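PDB 5K3H: acyl-coenzyme A oxidase acox-1.1, which catalyses the FAD-dependent desaturation of acyl-CoA thioesters to (2E)-enoyl-CoA, reducing oxygen to hydrogen peroxide in the first step of peroxisomal beta-oxidation. Local coordinates for residues B[27-32]-B[554-559]; B[84-89]-B[99-104]; B[489-494]-B[594-599]; B[511-516]-B[524-529]. All blocks are in the same frame, centred on the assembly; numbering follows the deposited sequence.

How the contacts relate
No two of the four helix-packing contacts touch. Contact 2 lies in the N-terminal helical part, contacts 3 and 4 in the C-terminal one, and contact 1 ties the two together. Contacts 3 and 4 use opposite ends of helix 489-515, with centres about 33 Å apart, and both touch the second subunit. Contact 2 is remote, its centre about 45 Å from that of contact 3. Contacts 1 and 2 lie away from known sites. In contact 4 the Ser527 side chain is about 10 Å from that of Ala534, part of the ATP site shared between the subunits; in contact 3 the Val596 side chain is about 10 Å from that of His342, probably another ATP-site residue.

Contact 1 of 4, residues B[27-32]-B[554-559]; sequences THAMAA and IGDITI
Ile559, Met30 and Ala29 make this contact, an apolar patch where the start of helix 557-577 meets helix 27-35. The CD1 methyl of Ile559 does most of the touching: it sits 3.8 Å from the backbone N of Met30 and 4.1 Å from CB of Ala29, so it lies against the helix surface itself. Met30 answers with its thioether end. Its CG is anti to the backbone N (chi1 -172°), and bends at chi2 and chi3 turn the chain so that CE lies 4.0 Å from Ile559 CD1 and 4.1 Å from Ile559 CG2. The two side chains run alongside in opposite senses, with CE near both methyls of the isoleucine. Cutting Ile559 back to an alanine is likely to open a gap beside Ala29 and leave Met30 CE without the methyls it packs on. Nearby, Asp556 caps the helix through a weak bond from Thr558 N to Asp556 OD1. Helix 27-35, of the N-terminal helical domain, is packed through Ala31 and Ala32 on helix 38-52 and, on another side, through Met30 on helices 557-577 (Ala562, Leu563) and 590-616 (Leu614) of the C-terminal helical domain.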
loop_
_atom_site.group_PDB
_atom_site.type_symbol
_atom_site.label_atom_id
_atom_site.label_comp_id
_atom_site.label_asym_id
_atom_site.label_seq_id
_atom_site.Cartn_x
_atom_site.Cartn_y
_atom_site.Cartn_z
ATOM N N THR B 27 -6.860 30.781 -7.100
ATOM C CA THR B 27 -5.913 29.672 -7.003
ATOM C C THR B 27 -4.494 30.075 -7.402
ATOM O O THR B 27 -3.539 29.438 -6.937
ATOM C CB THR B 27 -6.384 28.462 -7.843
ATOM O OG1 THR B 27 -6.494 28.812 -9.231
ATOM C CG2 THR B 27 -7.735 27.945 -7.358
ATOM N N HIS B 28 -4.322 31.131 -8.214
ATOM C CA HIS B 28 -2.975 31.671 -8.428
ATOM C C HIS B 28 -2.376 32.155 -7.113
ATOM O O HIS B 28 -1.166 32.017 -6.891
ATOM C CB HIS B 28 -2.983 32.843 -9.427
ATOM C CG HIS B 28 -3.102 32.452 -10.869
ATOM N ND1 HIS B 28 -2.953 31.155 -11.315
ATOM C CD2 HIS B 28 -3.358 33.202 -11.967
ATOM C CE1 HIS B 28 -3.114 31.124 -12.627
ATOM N NE2 HIS B 28 -3.358 32.352 -13.046
ATOM N N ALA B 29 -3.206 32.785 -6.258
ATOM C CA ALA B 29 -2.748 33.313 -4.974
ATOM C C ALA B 29 -2.455 32.194 -3.988
ATOM O O ALA B 29 -1.492 32.273 -3.211
ATOM C CB ALA B 29 -3.793 34.271 -4.397
ATOM N N MET B 30 -3.255 31.130 -4.029
ATOM C CA MET B 30 -2.962 29.960 -3.207
ATOM C C MET B 30 -1.702 29.261 -3.685
ATOM O O MET B 30 -0.930 28.757 -2.866
ATOM C CB MET B 30 -4.142 28.977 -3.223
ATOM C CG MET B 30 -3.995 27.808 -2.244
ATOM S SD MET B 30 -3.937 28.356 -0.521
ATOM C CE MET B 30 -5.696 28.472 -0.127
ATOM N N ALA B 31 -1.498 29.181 -5.010
ATOM C CA ALA B 31 -0.249 28.628 -5.542
ATOM C C ALA B 31 0.975 29.379 -5.014
ATOM O O ALA B 31 1.966 28.755 -4.624
ATOM C CB ALA B 31 -0.272 28.639 -7.069
ATOM N N ALA B 32 0.917 30.717 -4.968
ATOM C CA ALA B 32 2.027 31.505 -4.422
ATOM C C ALA B 32 2.257 31.195 -2.944
ATOM O O ALA B 32 3.407 31.143 -2.472
ATOM C CB ALA B 32 1.761 32.993 -4.621
ATOM N N ILE B 554 -0.895 34.910 7.455
ATOM C CA ILE B 554 -1.404 35.218 6.124
ATOM C C ILE B 554 -2.306 36.432 6.201
ATOM O O ILE B 554 -3.203 36.502 7.045
ATOM C CB ILE B 554 -2.134 34.009 5.523
ATOM C CG1 ILE B 554 -1.138 32.899 5.204
ATOM C CG2 ILE B 554 -2.874 34.392 4.237
ATOM C CD1 ILE B 554 -1.803 31.612 4.812
ATOM N N GLY B 555 -2.085 37.383 5.302
ATOM C CA GLY B 555 -2.854 38.616 5.278
ATOM C C GLY B 555 -4.063 38.584 4.372
ATOM O O GLY B 555 -5.118 39.117 4.725
ATOM N N ASP B 556 -3.934 37.950 3.209
ATOM C CA ASP B 556 -5.048 37.795 2.275
ATOM C C ASP B 556 -6.202 37.042 2.938
ATOM O O ASP B 556 -6.073 35.861 3.267
ATOM C CB ASP B 556 -4.545 37.073 1.012
ATOM C CG ASP B 556 -5.578 37.010 -0.096
ATOM O OD1 ASP B 556 -6.795 36.944 0.210
ATOM O OD2 ASP B 556 -5.167 37.003 -1.286
ATOM N N ILE B 557 -7.340 37.701 3.124
ATOM C CA ILE B 557 -8.406 37.143 3.961
ATOM C C ILE B 557 -9.041 35.898 3.331
ATOM O O ILE B 557 -9.342 34.930 4.036
ATOM C CB ILE B 557 -9.464 38.230 4.250
ATOM C CG1 ILE B 557 -8.919 39.246 5.252
ATOM C CG2 ILE B 557 -10.720 37.607 4.806
ATOM C CD1 ILE B 557 -9.790 40.507 5.393
ATOM N N THR B 558 -9.222 35.869 2.003
ATOM C CA THR B 558 -9.876 34.701 1.401
ATOM C C THR B 558 -8.977 33.469 1.460
ATOM O O THR B 558 -9.468 32.350 1.651
ATOM C CB THR B 558 -10.325 34.992 -0.046
ATOM O OG1 THR B 558 -9.216 35.401 -0.877
ATOM C CG2 THR B 558 -11.387 36.069 -0.060
ATOM N N ILE B 559 -7.660 33.664 1.323
ATOM C CA ILE B 559 -6.697 32.581 1.477
ATOM C C ILE B 559 -6.622 32.105 2.925
ATOM O O ILE B 559 -6.548 30.900 3.196
ATOM C CB ILE B 559 -5.316 33.057 0.978
ATOM C CG1 ILE B 559 -5.370 33.411 -0.511
ATOM C CG2 ILE B 559 -4.221 32.054 1.342
ATOM C CD1 ILE B 559 -5.752 32.234 -1.446
#

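Contact 2 of 4, residues B[84-89]-B[99-104]; sequences QRMSEI and YHLNNE
With CG anti to the backbone N in both Met86 (chi1 -178°) and Leu101 (chi1 173°), these two side chains reach out to meet between the 84-89 segment and helix 97-105. Two helices consecutive in the chain, 68-85 and 97-105, are joined by a loop and pack on each other here, in the N-terminal helical domain of the acyl-CoA oxidase fold. Leu101 is the shared partner, and its two methyls divide the work. CD2 takes the methionine, lying 4.2 Å from Met86 CG; the two chains cross obliquely, and it is CG, midway along the methionine, that touches. CD1 takes Ile89: Ile89 CD1 is 4.3 Å away from Leu101 CD1. The leucine fork therefore spans both residues, and the contact is wholly apolar.

Neighbouring residues complete the buried cluster. Leu101 also packs on Leu82 of helix 68-85, and Ile89 on Ile47 of helix 38-52, which brings a third helix to the same place. Ile89 O accepts a hydrogen bond from Arg43, also of helix 38-52. Within the 84-89 segment a salt bridge joins Arg85 to Glu88: NE points its N-H almost straight at OE1 (165°), the carboxylate oxygen lies close to the guanidinium plane and is met on its syn side, 34° out of the carboxylate plane, and Arg85 NE to Glu88 OE1 measures 3.2 Å.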
loop_
_atom_site.group_PDB
_atom_site.type_symbol
_atom_site.label_atom_id
_atom_site.label_comp_id
_atom_site.label_asym_id
_atom_site.label_seq_id
_atom_site.Cartn_x
_atom_site.Cartn_y
_atom_site.Cartn_z
ATOM N N GLN B 84 21.054 20.001 -22.907
ATOM C CA GLN B 84 21.257 20.828 -24.090
ATOM C C GLN B 84 20.367 22.073 -24.092
ATOM O O GLN B 84 20.852 23.186 -24.325
ATOM C CB GLN B 84 21.035 19.958 -25.330
ATOM C CG GLN B 84 20.832 20.689 -26.644
ATOM C CD GLN B 84 20.442 19.731 -27.776
ATOM O OE1 GLN B 84 20.169 18.538 -27.543
ATOM N NE2 GLN B 84 20.383 20.261 -29.007
ATOM N N ARG B 85 19.063 21.922 -23.835
ATOM C CA ARG B 85 18.130 23.044 -23.941
ATOM C C ARG B 85 17.790 23.688 -22.596
ATOM O O ARG B 85 17.034 24.666 -22.575
ATOM C CB ARG B 85 16.828 22.595 -24.603
ATOM C CG ARG B 85 17.013 21.604 -25.734
ATOM C CD ARG B 85 17.019 22.295 -27.068
ATOM N NE ARG B 85 15.849 23.147 -27.233
ATOM C CZ ARG B 85 14.715 22.746 -27.800
ATOM N NH1 ARG B 85 14.593 21.491 -28.226
ATOM N NH2 ARG B 85 13.698 23.593 -27.911
ATOM N N MET B 86 18.356 23.183 -21.490
ATOM C CA MET B 86 17.946 23.574 -20.138
ATOM C C MET B 86 17.820 25.087 -19.968
ATOM O O MET B 86 16.870 25.567 -19.333
ATOM C CB MET B 86 18.928 22.983 -19.116
ATOM C CG MET B 86 18.601 23.266 -17.672
ATOM S SD MET B 86 19.725 22.396 -16.567
ATOM C CE MET B 86 19.169 20.696 -16.795
ATOM N N SER B 87 18.781 25.853 -20.500
ATOM C CA SER B 87 18.820 27.301 -20.296
ATOM C C SER B 87 17.692 28.029 -20.995
ATOM O O SER B 87 17.382 29.165 -20.623
ATOM C CB SER B 87 20.135 27.897 -20.795
ATOM O OG SER B 87 21.218 27.541 -19.971
ATOM N N GLU B 88 17.104 27.434 -22.025
ATOM C CA GLU B 88 16.004 28.102 -22.700
ATOM C C GLU B 88 14.725 28.100 -21.889
ATOM O O GLU B 88 13.773 28.790 -22.262
ATOM C CB GLU B 88 15.742 27.406 -24.033
ATOM C CG GLU B 88 16.971 27.330 -24.923
ATOM C CD GLU B 88 16.803 26.323 -26.032
ATOM O OE1 GLU B 88 15.706 26.281 -26.639
ATOM O OE2 GLU B 88 17.791 25.606 -26.323
ATOM N N ILE B 89 14.692 27.371 -20.776
ATOM C CA ILE B 89 13.468 27.155 -20.031
ATOM C C ILE B 89 13.576 27.681 -18.607
ATOM O O ILE B 89 12.607 28.237 -18.080
ATOM C CB ILE B 89 13.086 25.653 -20.036
ATOM C CG1 ILE B 89 13.219 25.075 -21.455
ATOM C CG2 ILE B 89 11.645 25.443 -19.547
ATOM C CD1 ILE B 89 13.283 23.547 -21.517
ATOM N N TYR B 99 13.783 21.435 -10.035
ATOM C CA TYR B 99 12.923 20.423 -9.440
ATOM C C TYR B 99 11.613 20.314 -10.220
ATOM O O TYR B 99 11.177 19.214 -10.580
ATOM C CB TYR B 99 12.679 20.786 -7.975
ATOM C CG TYR B 99 11.911 19.756 -7.194
ATOM C CD1 TYR B 99 12.451 18.499 -6.964
ATOM C CD2 TYR B 99 10.643 20.033 -6.690
ATOM C CE1 TYR B 99 11.773 17.552 -6.251
ATOM C CE2 TYR B 99 9.951 19.086 -5.970
ATOM C CZ TYR B 99 10.520 17.842 -5.756
ATOM O OH TYR B 99 9.841 16.863 -5.050
ATOM N N HIS B 100 10.989 21.457 -10.523
ATOM C CA HIS B 100 9.779 21.464 -11.345
ATOM C C HIS B 100 10.048 20.939 -12.757
ATOM O O HIS B 100 9.323 20.068 -13.257
ATOM C CB HIS B 100 9.197 22.878 -11.386
ATOM C CG HIS B 100 8.004 23.023 -12.276
ATOM N ND1 HIS B 100 6.835 22.319 -12.077
ATOM C CD2 HIS B 100 7.771 23.855 -13.322
ATOM C CE1 HIS B 100 5.950 22.677 -12.994
ATOM N NE2 HIS B 100 6.496 23.602 -13.768
ATOM N N LEU B 101 11.099 21.445 -13.407
ATOM C CA LEU B 101 11.441 20.988 -14.748
ATOM C C LEU B 101 11.586 19.469 -14.800
ATOM O O LEU B 101 11.031 18.812 -15.691
ATOM C CB LEU B 101 12.739 21.674 -15.198
ATOM C CG LEU B 101 13.426 21.274 -16.507
ATOM C CD1 LEU B 101 12.616 21.675 -17.735
ATOM C CD2 LEU B 101 14.832 21.871 -16.545
ATOM N N ASN B 102 12.293 18.884 -13.829
ATOM C CA ASN B 102 12.465 17.438 -13.834
ATOM C C ASN B 102 11.136 16.711 -13.620
ATOM O O ASN B 102 10.896 15.667 -14.241
ATOM C CB ASN B 102 13.514 17.023 -12.798
ATOM C CG ASN B 102 14.980 17.253 -13.292
ATOM O OD1 ASN B 102 15.243 17.480 -14.493
ATOM N ND2 ASN B 102 15.924 17.207 -12.357
ATOM N N ASN B 103 10.258 17.240 -12.752
ATOM C CA ASN B 103 8.955 16.596 -12.521
ATOM C C ASN B 103 8.123 16.537 -13.798
ATOM O O ASN B 103 7.482 15.518 -14.072
ATOM C CB ASN B 103 8.153 17.344 -11.453
ATOM C CG ASN B 103 8.744 17.239 -10.077
ATOM O OD1 ASN B 103 9.405 16.260 -9.734
ATOM N ND2 ASN B 103 8.511 18.267 -9.266
ATOM N N GLU B 104 8.088 17.644 -14.562
ATOM C CA GLU B 104 7.389 17.683 -15.848
ATOM C C GLU B 104 8.013 16.711 -16.842
ATOM O O GLU B 104 7.316 15.917 -17.488
ATOM C CB GLU B 104 7.440 19.099 -16.441
ATOM C CG GLU B 104 6.488 20.121 -15.849
ATOM C CD GLU B 104 5.257 20.369 -16.720
ATOM O OE1 GLU B 104 5.207 19.899 -17.882
ATOM O OE2 GLU B 104 4.304 20.992 -16.203
#

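Contact 3 of 4, residues B[489-494]-B[594-599]; sequences TEYIKT and DYVRDQ
Helices 489-515 and 590-616 pass each other at a distance, their short segments running at 124° with axes no closer than 14.1 Å, and Tyr491 bridges the space from one to the other. Both belong to the C-terminal helical domain of the acyl-CoA oxidase fold. Tyr491 has CG anti to its carbonyl carbon (chi1 -73°), which sends the ring across toward helix 590-616, and its phenol oxygen makes every close approach. The oxygen comes to the edge of the Tyr595 ring, near the plane of that ring, with Tyr491 OH 3.3 Å from Tyr595 CE2. The two side chains cross at a slant, so the rings are not stacked. Past the oxygen lie the more distant Gln599 CG, 4.1 Å from Tyr491 OH, and a methyl of Val596. Gln599 also covers one face of the Tyr595 ring, its CG 3.4 Å above the ring plane and offset toward the rim.

The polar need of the Tyr491 hydroxyl is met by Asn572 of helix 557-577, which hydrogen-bonds to it; Val596 and Gln599 pack on the same asparagine. At the far side of helix 590-616, Asp594 and Arg597 form a salt bridge whose hydrogen bond is weak, and both also reach the second subunit, where Lys505 and Glu584 of that chain are their respective salt-bridge partners. Within helix 489-515, Thr494 N and OG1 reach Glu490 O from opposite faces of its carbonyl plane, with Thr494 OG1 2.7 Å from Glu490 O.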
loop_
_atom_site.group_PDB
_atom_site.type_symbol
_atom_site.label_atom_id
_atom_site.label_comp_id
_atom_site.label_asym_id
_atom_site.label_seq_id
_atom_site.Cartn_x
_atom_site.Cartn_y
_atom_site.Cartn_z
ATOM N N THR B 489 -5.904 27.283 19.662
ATOM C CA THR B 489 -4.951 27.090 20.747
ATOM C C THR B 489 -5.417 26.062 21.759
ATOM O O THR B 489 -4.577 25.399 22.373
ATOM C CB THR B 489 -4.642 28.430 21.435
ATOM O OG1 THR B 489 -5.780 28.882 22.173
ATOM C CG2 THR B 489 -4.286 29.493 20.386
ATOM N N GLU B 490 -6.723 25.848 21.919
ATOM C CA GLU B 490 -7.101 24.762 22.818
ATOM C C GLU B 490 -6.746 23.390 22.239
ATOM O O GLU B 490 -6.386 22.480 23.000
ATOM C CB GLU B 490 -8.578 24.839 23.191
ATOM C CG GLU B 490 -8.976 26.149 23.886
ATOM C CD GLU B 490 -8.028 26.542 25.021
ATOM O OE1 GLU B 490 -7.826 27.749 25.208
ATOM O OE2 GLU B 490 -7.491 25.659 25.737
ATOM N N TYR B 491 -6.796 23.228 20.907
ATOM C CA TYR B 491 -6.342 21.982 20.279
ATOM C C TYR B 491 -4.830 21.816 20.408
ATOM O O TYR B 491 -4.336 20.713 20.656
ATOM C CB TYR B 491 -6.748 21.943 18.799
ATOM C CG TYR B 491 -8.216 21.712 18.561
ATOM C CD1 TYR B 491 -9.109 22.773 18.566
ATOM C CD2 TYR B 491 -8.711 20.433 18.336
ATOM C CE1 TYR B 491 -10.487 22.569 18.368
ATOM C CE2 TYR B 491 -10.077 20.206 18.129
ATOM C CZ TYR B 491 -10.971 21.282 18.140
ATOM O OH TYR B 491 -12.326 21.073 17.923
ATOM N N ILE B 492 -4.077 22.886 20.173
ATOM C CA ILE B 492 -2.628 22.813 20.316
ATOM C C ILE B 492 -2.260 22.431 21.749
ATOM O O ILE B 492 -1.462 21.513 21.980
ATOM C CB ILE B 492 -1.985 24.137 19.867
ATOM C CG1 ILE B 492 -2.178 24.302 18.347
ATOM C CG2 ILE B 492 -0.513 24.138 20.158
ATOM C CD1 ILE B 492 -1.609 25.585 17.750
ATOM N N LYS B 493 -2.889 23.079 22.737
ATOM C CA LYS B 493 -2.598 22.726 24.130
ATOM C C LYS B 493 -2.982 21.291 24.454
ATOM O O LYS B 493 -2.356 20.666 25.314
ATOM C CB LYS B 493 -3.308 23.669 25.106
ATOM C CG LYS B 493 -2.768 25.077 25.093
ATOM C CD LYS B 493 -3.208 25.803 26.344
ATOM C CE LYS B 493 -4.727 25.844 26.458
ATOM N NZ LYS B 493 -5.210 25.944 27.879
ATOM N N THR B 494 -4.014 20.760 23.795
ATOM C CA THR B 494 -4.424 19.375 24.022
ATOM C C THR B 494 -3.418 18.392 23.415
ATOM O O THR B 494 -3.074 17.387 24.049
ATOM C CB THR B 494 -5.835 19.176 23.463
ATOM O OG1 THR B 494 -6.722 20.067 24.147
ATOM C CG2 THR B 494 -6.339 17.760 23.652
ATOM N N ASP B 594 -17.310 13.974 21.373
ATOM C CA ASP B 594 -18.454 14.131 20.480
ATOM C C ASP B 594 -18.441 15.488 19.787
ATOM O O ASP B 594 -18.858 15.603 18.632
ATOM C CB ASP B 594 -19.749 13.944 21.267
ATOM C CG ASP B 594 -20.002 12.486 21.641
ATOM O OD1 ASP B 594 -19.414 11.579 20.982
ATOM O OD2 ASP B 594 -20.800 12.254 22.588
ATOM N N TYR B 595 -17.995 16.536 20.480
ATOM C CA TYR B 595 -17.809 17.826 19.823
ATOM C C TYR B 595 -16.809 17.702 18.689
ATOM O O TYR B 595 -17.037 18.210 17.588
ATOM C CB TYR B 595 -17.351 18.876 20.840
ATOM C CG TYR B 595 -16.950 20.238 20.263
ATOM C CD1 TYR B 595 -17.872 21.269 20.121
ATOM C CD2 TYR B 595 -15.632 20.496 19.890
ATOM C CE1 TYR B 595 -17.501 22.507 19.606
ATOM C CE2 TYR B 595 -15.253 21.732 19.375
ATOM C CZ TYR B 595 -16.187 22.733 19.232
ATOM O OH TYR B 595 -15.782 23.958 18.717
ATOM N N VAL B 596 -15.712 16.980 18.931
ATOM C CA VAL B 596 -14.654 16.851 17.938
ATOM C C VAL B 596 -15.181 16.141 16.696
ATOM O O VAL B 596 -14.870 16.537 15.569
ATOM C CB VAL B 596 -13.440 16.120 18.552
ATOM C CG1 VAL B 596 -12.398 15.821 17.488
ATOM C CG2 VAL B 596 -12.822 16.959 19.663
ATOM N N ARG B 597 -16.008 15.105 16.888
ATOM C CA ARG B 597 -16.626 14.390 15.768
ATOM C C ARG B 597 -17.555 15.288 14.963
ATOM O O ARG B 597 -17.553 15.249 13.730
ATOM C CB ARG B 597 -17.401 13.176 16.275
ATOM C CG ARG B 597 -16.558 12.121 16.901
ATOM C CD ARG B 597 -17.414 10.998 17.451
ATOM N NE ARG B 597 -16.591 9.921 17.991
ATOM C CZ ARG B 597 -16.568 9.544 19.270
ATOM N NH1 ARG B 597 -17.345 10.154 20.165
ATOM N NH2 ARG B 597 -15.778 8.534 19.646
ATOM N N ASP B 598 -18.399 16.068 15.645
ATOM C CA ASP B 598 -19.297 16.991 14.944
ATOM C C ASP B 598 -18.520 18.047 14.171
ATOM O O ASP B 598 -18.888 18.392 13.051
ATOM C CB ASP B 598 -20.238 17.649 15.943
ATOM C CG ASP B 598 -21.143 16.647 16.613
ATOM O OD1 ASP B 598 -21.371 15.544 16.051
ATOM O OD2 ASP B 598 -21.607 16.954 17.734
ATOM N N GLN B 599 -17.442 18.572 14.758
ATOM C CA GLN B 599 -16.580 19.503 14.040
ATOM C C GLN B 599 -15.960 18.833 12.823
ATOM O O GLN B 599 -15.793 19.465 11.769
ATOM C CB GLN B 599 -15.468 20.007 14.960
ATOM C CG GLN B 599 -15.982 20.731 16.163
ATOM C CD GLN B 599 -16.679 21.983 15.803
ATOM O OE1 GLN B 599 -16.047 22.942 15.352
ATOM N NE2 GLN B 599 -18.012 21.989 15.958
#

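Contact 4 of 4, residues B[511-516]-B[524-529]; sequences FGLMEN and WNKSSV
Leu513 carries the van der Waals packing for its helix. One methyl, CD1, does the touching: it lies 3.9 Å from Lys526 CB, an apolar pair, and equally 3.9 Å from Ser527 OG, where a methyl meets a hydroxyl oxygen. With CG anti to the carbonyl carbon (chi1 -74°), the leucine projects across to the neighbouring helix, where its side chain meets that of Lys526 at about a right angle. The lysine is met at the base of its chain, while the rest of it, extended beyond CG, carries the ammonium group onward.

The polar groups look to other partners. Lys526 NZ forms a salt bridge with Glu518, in the turn joining the two helices, and Ser527 OG bonds to the backbone O of Ala523, so the methyl of Leu513 rests against a hydroxyl that is already occupied. Within the same segment, Asn525 O accepts from both Ser528 N and Ser528 OG, which arrive from the same face of its plane; the hydroxyl, 2.8 Å from Asn525 O, is tilted 23° from that plane.

Contacts to the second subunit form the third kind: Gln338 of that chain hydrogen-bonds to Lys526 O, Val529 N and Asn525 OD1. Taken together, this is a helical hairpin, helices 489-515 and 520-553 folding back on each other through a short turn, in the C-terminal helical domain of an acyl-CoA oxidase and at its dimer interface.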
loop_
_atom_site.group_PDB
_atom_site.type_symbol
_atom_site.label_atom_id
_atom_site.label_comp_id
_atom_site.label_asym_id
_atom_site.label_seq_id
_atom_site.Cartn_x
_atom_site.Cartn_y
_atom_site.Cartn_z
ATOM N N PHE B 511 13.093 4.162 32.623
ATOM C CA PHE B 511 13.771 4.407 33.892
ATOM C C PHE B 511 13.373 3.376 34.942
ATOM O O PHE B 511 14.229 2.848 35.660
ATOM C CB PHE B 511 13.430 5.798 34.421
ATOM C CG PHE B 511 13.826 6.935 33.512
ATOM C CD1 PHE B 511 14.953 6.857 32.712
ATOM C CD2 PHE B 511 13.046 8.093 33.462
ATOM C CE1 PHE B 511 15.304 7.919 31.881
ATOM C CE2 PHE B 511 13.387 9.154 32.638
ATOM C CZ PHE B 511 14.523 9.069 31.845
ATOM N N GLY B 512 12.079 3.054 35.033
ATOM C CA GLY B 512 11.637 2.158 36.089
ATOM C C GLY B 512 12.246 0.774 35.994
ATOM O O GLY B 512 12.632 0.192 37.006
ATOM N N LEU B 513 12.341 0.228 34.776
ATOM C CA LEU B 513 12.923 -1.100 34.576
ATOM C C LEU B 513 14.399 -1.126 34.958
ATOM O O LEU B 513 14.886 -2.125 35.502
ATOM C CB LEU B 513 12.740 -1.557 33.127
ATOM C CG LEU B 513 11.318 -1.986 32.759
ATOM C CD1 LEU B 513 11.166 -2.092 31.244
ATOM C CD2 LEU B 513 10.942 -3.277 33.415
ATOM N N MET B 514 15.134 -0.050 34.678
ATOM C CA MET B 514 16.519 -0.006 35.123
ATOM C C MET B 514 16.598 0.053 36.647
ATOM O O MET B 514 17.378 -0.682 37.270
ATOM C CB MET B 514 17.250 1.181 34.489
ATOM C CG MET B 514 17.520 1.050 32.990
ATOM S SD MET B 514 18.685 2.304 32.422
ATOM C CE MET B 514 17.687 3.779 32.511
ATOM N N GLU B 515 15.768 0.902 37.265
ATOM C CA GLU B 515 15.721 1.006 38.723
ATOM C C GLU B 515 15.437 -0.339 39.383
ATOM O O GLU B 515 15.814 -0.546 40.542
ATOM C CB GLU B 515 14.670 2.042 39.144
ATOM C CG GLU B 515 15.132 3.507 38.942
ATOM C CD GLU B 515 13.979 4.508 38.936
ATOM O OE1 GLU B 515 12.888 4.175 39.471
ATOM O OE2 GLU B 515 14.177 5.631 38.397
ATOM N N ASN B 516 14.757 -1.251 38.686
ATOM C CA ASN B 516 14.569 -2.608 39.180
ATOM C C ASN B 516 15.636 -3.568 38.664
ATOM O O ASN B 516 15.439 -4.788 38.702
ATOM C CB ASN B 516 13.175 -3.130 38.832
ATOM C CG ASN B 516 12.095 -2.384 39.571
ATOM O OD1 ASN B 516 12.390 -1.460 40.343
ATOM N ND2 ASN B 516 10.839 -2.783 39.367
ATOM N N TRP B 524 15.475 -0.440 27.403
ATOM C CA TRP B 524 15.094 0.339 26.234
ATOM C C TRP B 524 14.256 -0.494 25.278
ATOM O O TRP B 524 13.184 -0.063 24.836
ATOM C CB TRP B 524 16.333 0.861 25.527
ATOM C CG TRP B 524 16.002 1.704 24.354
ATOM C CD1 TRP B 524 15.867 1.287 23.058
ATOM C CD2 TRP B 524 15.795 3.122 24.345
ATOM N NE1 TRP B 524 15.561 2.356 22.249
ATOM C CE2 TRP B 524 15.519 3.495 23.012
ATOM C CE3 TRP B 524 15.786 4.108 25.335
ATOM C CZ2 TRP B 524 15.260 4.809 22.649
ATOM C CZ3 TRP B 524 15.530 5.409 24.970
ATOM C CH2 TRP B 524 15.274 5.750 23.645
ATOM N N ASN B 525 14.737 -1.696 24.942
ATOM C CA ASN B 525 13.980 -2.583 24.062
ATOM C C ASN B 525 12.604 -2.916 24.633
ATOM O O ASN B 525 11.608 -2.941 23.903
ATOM C CB ASN B 525 14.765 -3.868 23.812
ATOM C CG ASN B 525 14.094 -4.760 22.781
ATOM O OD1 ASN B 525 13.441 -4.272 21.843
ATOM N ND2 ASN B 525 14.242 -6.075 22.949
ATOM N N LYS B 526 12.529 -3.208 25.928
ATOM C CA LYS B 526 11.242 -3.557 26.506
ATOM C C LYS B 526 10.274 -2.387 26.513
ATOM O O LYS B 526 9.079 -2.614 26.716
ATOM C CB LYS B 526 11.415 -4.089 27.928
ATOM C CG LYS B 526 11.966 -5.497 28.020
ATOM C CD LYS B 526 11.879 -5.992 29.444
ATOM C CE LYS B 526 12.336 -7.437 29.546
ATOM N NZ LYS B 526 12.173 -7.976 30.945
ATOM N N SER B 527 10.760 -1.160 26.279
ATOM C CA SER B 527 9.953 0.053 26.268
ATOM C C SER B 527 9.756 0.640 24.880
ATOM O O SER B 527 9.050 1.648 24.751
ATOM C CB SER B 527 10.623 1.119 27.135
ATOM O OG SER B 527 10.892 0.637 28.430
ATOM N N SER B 528 10.318 0.014 23.838
ATOM C CA SER B 528 10.564 0.714 22.577
ATOM C C SER B 528 9.275 1.066 21.840
ATOM O O SER B 528 9.214 2.120 21.194
ATOM C CB SER B 528 11.506 -0.113 21.688
ATOM O OG SER B 528 11.073 -1.457 21.550
ATOM N N VAL B 529 8.224 0.237 21.960
ATOM C CA VAL B 529 6.947 0.554 21.309
ATOM C C VAL B 529 6.321 1.787 21.941
ATOM O O VAL B 529 5.787 2.653 21.249
ATOM C CB VAL B 529 5.978 -0.638 21.377
ATOM C CG1 VAL B 529 4.626 -0.236 20.831
ATOM C CG2 VAL B 529 6.510 -1.815 20.642
#